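Local coordinates for protein putative retaining b-glycosidase (Saccharophagus degradans, PDB 5A95) that probably hydrolyses mixed-linkage beta-glucans as a retaining family 5 glycoside hydrolase, subfamily 26, with a specificity dictated by its quaternary structure, at residues Val317-Met320 with Gln321-Val325; Asn269-Lys272 with Leu273-Glu276; Val109-Lys113 with Leu114-Val118; Asp309-Tyr312 with Gly313-Val317. The protein carries 1 engineered substitution. One frame throughout, in Å; residues are numbered along the deposited sequence.

Contact 1 (Val317-Met320 with Gln321-Val325); sequences VKYM and QKKGV
The carbonyl oxygen of Met320 accepts the N-H of Val325 at 2.9 Å (Val325 N to Met320 O), with an N-H...O angle of 155°. This bond identifies a Schellman motif: helix 312-323 ends here, Gly324 takes a positive phi as the C' residue, and Gly324 N makes a weak bond back to Gln321 O. The same turn brings Val325 against Met320, where Val325 CB meets Met320 CB at 3.9 Å and the two side chains cross at about a right angle. One turn of helix links Tyr319 to Lys323. Lys323 CG sits over one face of the phenol ring, 3.9 Å from the ring centroid and 18° off the ring normal, a CH-pi contact. Because the lysine chain folds at both chi2 and chi3 (each -65°), it runs over the ring toward the hydroxyl, and Lys323 CD comes within 4.0 Å of Tyr319 OH. Both polar ends then reach Asp275 of helix 267-279, and Lys323 NZ also pairs with Asp283. Placing an alanine at Tyr319 would probably strip Lys323 of the surface it lies on and leave Asp275 without its phenol partner. On the other side of the helix, Val317 CG1 touches Gln321 CD at 3.6 Å. In the conformer of Asp275 given, the ammonium and the phenol both meet OD1, which would be consistent with a charged carboxylate there.

Contact 2 (Asn269-Lys272 with Leu273-Glu276); sequences NFFK and LWDE
The indole of Trp274 carries the carbonyl oxygen of Phe270 over one face, 3.1 Å above its plane and displaced toward the rim; Phe270 CB also lies over the six-membered ring, 4.0 Å from its centroid and 8° off the normal, a CH-pi contact. At the edge of the Phe271 ring, and in its plane, comes Trp274 CZ3, 3.9 Å from Phe271 CD1. The three lie within about one turn of helix 267-279, Trp274 four residues after Phe270 and three after Phe271; this is the helix of a beta-alpha-beta unit between strands 250-252 and 287-289, in a fold of the (beta/alpha)8-barrel type usual for family 5. The rings of Phe270 and Trp274 are inclined to each other by 40°, so the pair is oblique, and its near point is Phe270 CD1 to Trp274 CZ2. With CG anti to the carbonyl carbon (chi1 -67°), Trp274 reaches back along the helix to lie against both phenylalanines. Its backbone is fixed by the i to i+4 bond from Trp274 N to Phe270 O, 2.8 Å long and nearly straight, so this one carbonyl both accepts a helical bond and sits over the indole. Outward, the cluster meets helix 312-323: Trp274 packs on Arg315 and Ile316, and Phe271 on Lys318. On the solvent side, Lys272 bends at chi3 and chi4 to cross the extended Glu276. The salt bridge that results is 2.7 Å from Lys272 NZ to Glu276 OE2 and uses the anti lone pair of OE2.

Contact 3 (Val109-Lys113 with Leu114-Val118); sequences VSWRK and LGPDV
Trp111 and Pro116 meet across a tight helix-to-helix bend, the pyrrolidine lying over one face of the indole. Pro116 CB comes to 3.6 Å from Trp111 CZ2, and Pro116 CG lies 3.5 Å above the ring plane, displaced toward the rim. Pro116 CA gives a CH-pi contact, 4.0 Å from the centroid of the six-membered ring and 11° off its normal. The indole gets there because its CG is anti to the backbone N (chi1 178°), which carries it beside the carbonyl carbon and forward toward the next helix.

The backbone that sets this meeting is Gly115, the link between helix 108-114 and helix 116-133. Leu114 N still gives a regular helical bond to Ser110 O, 2.9 Å long, whereas the next one, Gly115 N to Trp111 O at 2.8 Å, is weak, its N-H...O angle being only 127°. Gly115 then takes a positive phi, at backbone angles where a CB would jam against the preceding carbonyl oxygen, and serves as N-cap of the following helix.

Farther out, Phe167 and Trp141 meet the Trp111 ring edge-to-face, and Asp75 takes the hydroxyl of Ser110. Helix 161-174 lies alongside, with Arg170 against both Trp111 and Pro116 and Glu163 in a salt bridge with Arg112; strand 136-144 supplies Trp141, and Trp31 of a second subunit packs on Val109, Ser110 and Lys113.

Contact 4 (Asp309-Tyr312 with Gly313-Val317); sequences DGSY and GPRIV
The start of helix 312-323 and the turn leading into it bring Gly310 against Gly313, Ser311 against Arg315 and Tyr312 against Ile316. Gly313 N bonds to Gly310 O at 3.1 Å, approaching from well above the carbonyl plane, 53° out of it. Tyr312 O receives Ile316 N at 2.8 Å in an almost straight bond of 172°, the first strong i to i+4 link of the helix. The corresponding bond one residue earlier, Arg315 N to Ser311 O, is weak at 3.4 Å. Ahead of the helix, Asp309 OD1 accepts the backbone N of Ser311 at 2.9 Å, which makes an Asx turn, and is gripped a second time by Ser311 OG at 2.7 Å through its syn lone pair. Chi1 of Ser311 is 56°, which sets OG between the backbone N and the carbonyl carbon and within reach of both that carboxylate and a water. The water donates to Ser311 OG and accepts from Arg315 NH1 at 2.8 Å, lying at the edge of the guanidinium in its plane, while Arg315 NE is taken by Asp267. Tyr312 and Ile316 lie side by side pointing the same way, and Ile316 CG2 sits over the phenol face, 4.0 Å from its centroid. Substituting a leucine for Tyr312 would probably leave Pro255 O and Gly293 N without the hydroxyl that both bond and deprive Ile316 of the flat surface beneath its CG2. Trp274 of helix 267-279 packs against Tyr312, and Phe354 of helix 350-363 against Pro314.

How the contacts relate
Contacts 4 and 1 follow each other along helix 312-323, from its first turn to its C-terminal cap, sharing Val317; their centres are 12 Å apart. Contact 2 lies on the neighbouring helix 267-279 and touches both. Toward contact 4 the interface is packing, with Phe271 CE1 3.5 Å from Arg315 O; toward contact 1 packing of Tyr319 on Trp274 is joined by polar links, with Lys323 NZ 2.9 Å from Asp275 OD1 in the conformer given. Contact 3 sits across the chain's centre, about 37 Å from contacts 1 and 4 and 40 Å from contact 2, between centres. A bound beta-D-glucopyranose lies about 10 Å from the side chain of Tyr312, and one lies about 10 Å from that of Ser110, so neither side chain touches sugar.

Contact 1 (Val317-Met320 with Gln321-Val325)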
# COMPACT_ATOMS: atom_id res chain seq x y z
N VAL A 317 1.27 28.49 30.43
CA VAL A 317 0.12 29.36 30.30
C VAL A 317 0.54 30.83 30.07
O VAL A 317 -0.01 31.50 29.20
CB VAL A 317 -0.81 29.21 31.52
CG1 VAL A 317 -1.84 30.31 31.59
CG2 VAL A 317 -1.50 27.85 31.45
N LYS A 318 1.51 31.31 30.83
CA LYS A 318 2.02 32.68 30.65
C LYS A 318 2.55 32.85 29.24
O LYS A 318 2.27 33.84 28.57
CB LYS A 318 3.13 32.96 31.68
CG LYS A 318 3.76 34.34 31.59
CD LYS A 318 4.50 34.73 32.87
CE LYS A 318 4.88 36.21 32.87
NZ LYS A 318 6.33 36.33 32.67
N TYR A 319 3.32 31.89 28.77
CA TYR A 319 3.88 31.94 27.43
C TYR A 319 2.79 31.92 26.36
O TYR A 319 2.78 32.76 25.44
CB TYR A 319 4.89 30.80 27.23
CG TYR A 319 5.53 30.83 25.89
CD1 TYR A 319 6.53 31.75 25.63
CD2 TYR A 319 5.11 29.98 24.88
CE1 TYR A 319 7.10 31.84 24.37
CE2 TYR A 319 5.66 30.06 23.61
CZ TYR A 319 6.68 30.97 23.37
OH TYR A 319 7.19 31.05 22.12
N MET A 320 1.86 30.97 26.44
CA MET A 320 0.82 30.90 25.43
C MET A 320 -0.04 32.17 25.43
O MET A 320 -0.46 32.63 24.37
CB MET A 320 -0.07 29.68 25.62
CG MET A 320 0.64 28.36 25.35
SD MET A 320 -0.43 26.92 25.41
CE MET A 320 -1.06 27.02 27.07
N GLN A 321 -0.33 32.69 26.61
CA GLN A 321 -1.21 33.87 26.69
C GLN A 321 -0.53 35.08 26.07
O GLN A 321 -1.19 35.85 25.38
CB GLN A 321 -1.71 34.11 28.16
CG GLN A 321 -2.74 33.03 28.60
CD GLN A 321 -3.38 33.17 30.00
OE1 GLN A 321 -2.80 33.78 30.92
NE2 GLN A 321 -4.57 32.53 30.17
N LYS A 322 0.78 35.22 26.26
CA LYS A 322 1.56 36.29 25.61
C LYS A 322 1.50 36.19 24.08
O LYS A 322 1.39 37.21 23.40
CB LYS A 322 3.03 36.25 26.06
CG LYS A 322 3.86 37.31 25.38
CD LYS A 322 5.23 37.45 26.00
CE LYS A 322 5.92 38.65 25.38
NZ LYS A 322 7.32 38.79 25.84
N LYS A 323 1.60 34.98 23.57
CA LYS A 323 1.66 34.70 22.14
C LYS A 323 0.26 34.60 21.51
O LYS A 323 0.17 34.60 20.30
CB LYS A 323 2.47 33.40 21.87
CG LYS A 323 3.90 33.29 22.44
CD LYS A 323 4.87 34.29 21.85
CE LYS A 323 5.11 34.07 20.36
NZ LYS A 323 6.27 34.85 19.86
N GLY A 324 -0.79 34.50 22.32
CA GLY A 324 -2.15 34.26 21.85
C GLY A 324 -2.42 32.87 21.32
O GLY A 324 -3.34 32.70 20.52
N VAL A 325 -1.65 31.89 21.79
CA VAL A 325 -1.69 30.50 21.33
C VAL A 325 -2.92 29.78 21.89
O VAL A 325 -3.25 29.91 23.06
CB VAL A 325 -0.36 29.82 21.70
CG1 VAL A 325 -0.43 28.31 21.55
CG2 VAL A 325 0.76 30.37 20.80

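Contact 2 (Asn269-Lys272 with Leu273-Glu276)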
# COMPACT_ATOMS: atom_id res chain seq x y z
N ASN A 269 14.57 30.92 30.16
CA ASN A 269 15.20 29.87 29.38
C ASN A 269 14.16 28.95 28.73
O ASN A 269 14.34 28.54 27.58
CB ASN A 269 16.21 29.08 30.22
CG ASN A 269 17.40 29.93 30.64
OD1 ASN A 269 17.71 30.94 30.03
ND2 ASN A 269 18.03 29.53 31.71
N PHE A 270 13.08 28.65 29.44
CA PHE A 270 11.98 27.91 28.80
C PHE A 270 11.33 28.73 27.68
O PHE A 270 11.07 28.21 26.59
CB PHE A 270 10.93 27.46 29.79
CG PHE A 270 11.29 26.19 30.50
CD1 PHE A 270 11.20 24.98 29.82
CD2 PHE A 270 11.72 26.19 31.82
CE1 PHE A 270 11.57 23.79 30.45
CE2 PHE A 270 12.05 25.00 32.46
CZ PHE A 270 11.98 23.81 31.77
N PHE A 271 11.05 30.00 27.94
CA PHE A 271 10.37 30.81 26.92
C PHE A 271 11.23 30.89 25.67
O PHE A 271 10.71 30.83 24.55
CB PHE A 271 10.11 32.24 27.42
CG PHE A 271 9.13 32.36 28.56
CD1 PHE A 271 8.32 31.31 28.97
CD2 PHE A 271 9.01 33.55 29.23
CE1 PHE A 271 7.42 31.45 30.01
CE2 PHE A 271 8.10 33.72 30.29
CZ PHE A 271 7.29 32.67 30.65
N LYS A 272 12.55 31.04 25.83
CA LYS A 272 13.42 31.16 24.69
C LYS A 272 13.43 29.86 23.86
O LYS A 272 13.33 29.88 22.65
CB LYS A 272 14.85 31.54 25.11
CG LYS A 272 15.82 31.61 23.93
CD LYS A 272 17.00 32.55 24.07
CE LYS A 272 17.27 33.32 22.76
NZ LYS A 272 16.94 32.65 21.46
N LEU A 273 13.57 28.73 24.54
CA LEU A 273 13.58 27.46 23.85
C LEU A 273 12.24 27.18 23.17
O LEU A 273 12.20 26.68 22.04
CB LEU A 273 13.97 26.33 24.81
CG LEU A 273 15.44 26.31 25.17
CD1 LEU A 273 15.69 25.42 26.36
CD2 LEU A 273 16.26 25.84 23.99
N TRP A 274 11.15 27.49 23.85
CA TRP A 274 9.84 27.33 23.23
C TRP A 274 9.68 28.21 22.01
O TRP A 274 9.19 27.77 20.97
CB TRP A 274 8.71 27.59 24.23
CG TRP A 274 8.61 26.58 25.32
CD1 TRP A 274 9.05 25.28 25.30
CD2 TRP A 274 7.98 26.75 26.61
NE1 TRP A 274 8.79 24.67 26.50
CE2 TRP A 274 8.13 25.54 27.32
CE3 TRP A 274 7.38 27.84 27.25
CZ2 TRP A 274 7.65 25.38 28.62
CZ3 TRP A 274 6.91 27.68 28.52
CH2 TRP A 274 7.05 26.45 29.20
N ASP A 275 10.14 29.45 22.10
CA ASP A 275 9.99 30.33 20.95
C ASP A 275 10.83 29.84 19.78
O ASP A 275 10.39 29.92 18.62
CB ASP A 275 10.29 31.78 21.33
CG ASP A 275 9.50 32.75 20.50
OD1 ASP A 275 8.36 33.11 20.88
OD2 ASP A 275 10.01 33.14 19.46
N GLU A 276 12.01 29.29 20.06
CA GLU A 276 12.89 28.83 19.00
C GLU A 276 12.29 27.71 18.18
O GLU A 276 12.38 27.71 16.95
CB GLU A 276 14.24 28.37 19.59
CG GLU A 276 15.12 29.53 20.03
CD GLU A 276 16.43 29.11 20.68
OE1 GLU A 276 16.70 27.91 20.81
OE2 GLU A 276 17.20 30.03 21.04

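Contact 3 (Val109-Lys113 with Leu114-Val118)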
# COMPACT_ATOMS: atom_id res chain seq x y z
N VAL A 109 -6.43 2.28 14.90
CA VAL A 109 -6.85 0.91 15.24
C VAL A 109 -8.34 0.89 15.62
O VAL A 109 -9.02 -0.10 15.39
CB VAL A 109 -5.97 0.32 16.37
CG1 VAL A 109 -6.20 1.02 17.69
CG2 VAL A 109 -6.15 -1.20 16.49
N SER A 110 -8.81 1.96 16.23
CA SER A 110 -10.21 2.11 16.67
C SER A 110 -11.15 2.40 15.49
O SER A 110 -12.26 1.87 15.43
CB SER A 110 -10.28 3.22 17.72
OG SER A 110 -11.55 3.27 18.30
N TRP A 111 -10.68 3.24 14.57
CA TRP A 111 -11.33 3.47 13.29
C TRP A 111 -11.60 2.12 12.64
O TRP A 111 -12.72 1.85 12.18
CB TRP A 111 -10.43 4.37 12.44
CG TRP A 111 -10.89 4.69 11.07
CD1 TRP A 111 -10.32 4.26 9.90
CD2 TRP A 111 -11.92 5.60 10.69
NE1 TRP A 111 -10.94 4.82 8.82
CE2 TRP A 111 -11.93 5.65 9.27
CE3 TRP A 111 -12.84 6.38 11.39
CZ2 TRP A 111 -12.84 6.43 8.56
CZ3 TRP A 111 -13.71 7.18 10.67
CH2 TRP A 111 -13.73 7.18 9.29
N ARG A 112 -10.59 1.26 12.58
CA ARG A 112 -10.77 -0.06 11.98
C ARG A 112 -11.69 -0.95 12.81
O ARG A 112 -12.52 -1.66 12.27
CB ARG A 112 -9.43 -0.75 11.74
CG ARG A 112 -8.61 -0.13 10.63
CD ARG A 112 -7.33 -0.89 10.38
NE ARG A 112 -6.37 -0.83 11.47
CZ ARG A 112 -5.50 0.16 11.67
NH1 ARG A 112 -5.52 1.21 10.87
NH2 ARG A 112 -4.64 0.12 12.67
N LYS A 113 -11.53 -0.94 14.15
CA LYS A 113 -12.28 -1.85 15.00
C LYS A 113 -13.78 -1.57 14.97
O LYS A 113 -14.59 -2.49 14.82
CB LYS A 113 -11.74 -1.81 16.44
CG LYS A 113 -12.38 -2.86 17.34
CD LYS A 113 -11.71 -2.94 18.70
CE LYS A 113 -12.21 -4.14 19.51
NZ LYS A 113 -11.56 -4.17 20.85
N LEU A 114 -14.15 -0.30 15.16
CA LEU A 114 -15.55 0.09 15.04
C LEU A 114 -16.02 0.07 13.60
O LEU A 114 -17.18 -0.25 13.32
CB LEU A 114 -15.79 1.47 15.65
CG LEU A 114 -15.64 1.56 17.15
CD1 LEU A 114 -15.74 3.02 17.63
CD2 LEU A 114 -16.72 0.70 17.78
N GLY A 115 -15.11 0.39 12.69
CA GLY A 115 -15.42 0.56 11.29
C GLY A 115 -15.81 2.00 10.99
O GLY A 115 -16.43 2.66 11.82
N PRO A 116 -15.47 2.50 9.79
CA PRO A 116 -15.82 3.86 9.43
C PRO A 116 -17.27 4.25 9.65
O PRO A 116 -17.53 5.32 10.19
CB PRO A 116 -15.42 3.95 7.95
CG PRO A 116 -14.25 3.04 7.88
CD PRO A 116 -14.60 1.87 8.77
N ASP A 117 -18.21 3.42 9.22
CA ASP A 117 -19.60 3.81 9.26
C ASP A 117 -20.04 4.06 10.70
O ASP A 117 -20.70 5.05 11.00
CB ASP A 117 -20.53 2.73 8.65
CG ASP A 117 -20.36 2.56 7.15
OD1 ASP A 117 -19.61 3.31 6.51
OD2 ASP A 117 -21.06 1.65 6.63
N VAL A 118 -19.70 3.13 11.59
CA VAL A 118 -20.05 3.25 12.98
C VAL A 118 -19.29 4.40 13.66
O VAL A 118 -19.86 5.17 14.47
CB VAL A 118 -19.81 1.92 13.71
CG1 VAL A 118 -19.85 2.06 15.22
CG2 VAL A 118 -20.87 0.91 13.25

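Contact 4 (Asp309-Tyr312 with Gly313-Val317)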
# COMPACT_ATOMS: atom_id res chain seq x y z
N ASP A 309 7.42 19.19 38.25
CA ASP A 309 7.01 19.52 39.62
C ASP A 309 5.78 20.44 39.73
O ASP A 309 5.29 20.68 40.85
CB ASP A 309 8.19 20.08 40.45
CG ASP A 309 8.73 21.41 39.96
OD1 ASP A 309 8.07 22.10 39.16
OD2 ASP A 309 9.82 21.79 40.43
N GLY A 310 5.30 20.92 38.59
CA GLY A 310 4.16 21.82 38.54
C GLY A 310 4.48 23.22 38.10
O GLY A 310 3.60 23.93 37.64
N SER A 311 5.76 23.63 38.20
CA SER A 311 6.16 24.96 37.74
C SER A 311 5.90 25.17 36.26
O SER A 311 5.73 26.30 35.81
CB SER A 311 7.63 25.23 38.11
OG SER A 311 8.48 24.23 37.58
N TYR A 312 5.87 24.10 35.50
CA TYR A 312 5.54 24.20 34.08
C TYR A 312 4.18 24.79 33.80
O TYR A 312 4.03 25.48 32.78
CB TYR A 312 5.63 22.83 33.47
CG TYR A 312 4.93 22.58 32.16
CD1 TYR A 312 5.51 22.87 30.94
CD2 TYR A 312 3.69 21.95 32.16
CE1 TYR A 312 4.88 22.53 29.76
CE2 TYR A 312 3.07 21.59 30.99
CZ TYR A 312 3.67 21.88 29.79
OH TYR A 312 3.03 21.48 28.64
N GLY A 313 3.18 24.52 34.64
CA GLY A 313 1.84 24.97 34.33
C GLY A 313 1.78 26.49 34.15
O GLY A 313 1.37 27.00 33.11
N PRO A 314 2.21 27.23 35.19
CA PRO A 314 2.17 28.68 35.07
C PRO A 314 3.04 29.19 33.93
O PRO A 314 2.69 30.17 33.29
CB PRO A 314 2.66 29.15 36.45
CG PRO A 314 2.23 28.05 37.39
CD PRO A 314 2.37 26.77 36.59
N ARG A 315 4.17 28.53 33.70
CA ARG A 315 5.06 28.94 32.62
C ARG A 315 4.43 28.81 31.24
O ARG A 315 4.44 29.76 30.45
CB ARG A 315 6.35 28.15 32.62
CG ARG A 315 7.32 28.54 33.66
CD ARG A 315 8.72 28.05 33.32
NE ARG A 315 9.48 28.38 34.49
CZ ARG A 315 10.02 27.52 35.34
NH1 ARG A 315 9.89 26.25 35.15
NH2 ARG A 315 10.68 27.99 36.39
N ILE A 316 3.88 27.63 30.94
CA ILE A 316 3.32 27.41 29.62
C ILE A 316 2.08 28.28 29.38
O ILE A 316 1.86 28.80 28.29
CB ILE A 316 3.07 25.91 29.35
CG1 ILE A 316 2.82 25.64 27.87
CG2 ILE A 316 1.91 25.34 30.15
CD1 ILE A 316 3.94 26.00 26.95
N VAL A 317 1.27 28.49 30.43
CA VAL A 317 0.12 29.36 30.30
C VAL A 317 0.54 30.83 30.07
O VAL A 317 -0.01 31.50 29.20
CB VAL A 317 -0.81 29.21 31.52
CG1 VAL A 317 -1.84 30.31 31.59
CG2 VAL A 317 -1.50 27.85 31.45
O HOH W 1 11.45 25.04 37.20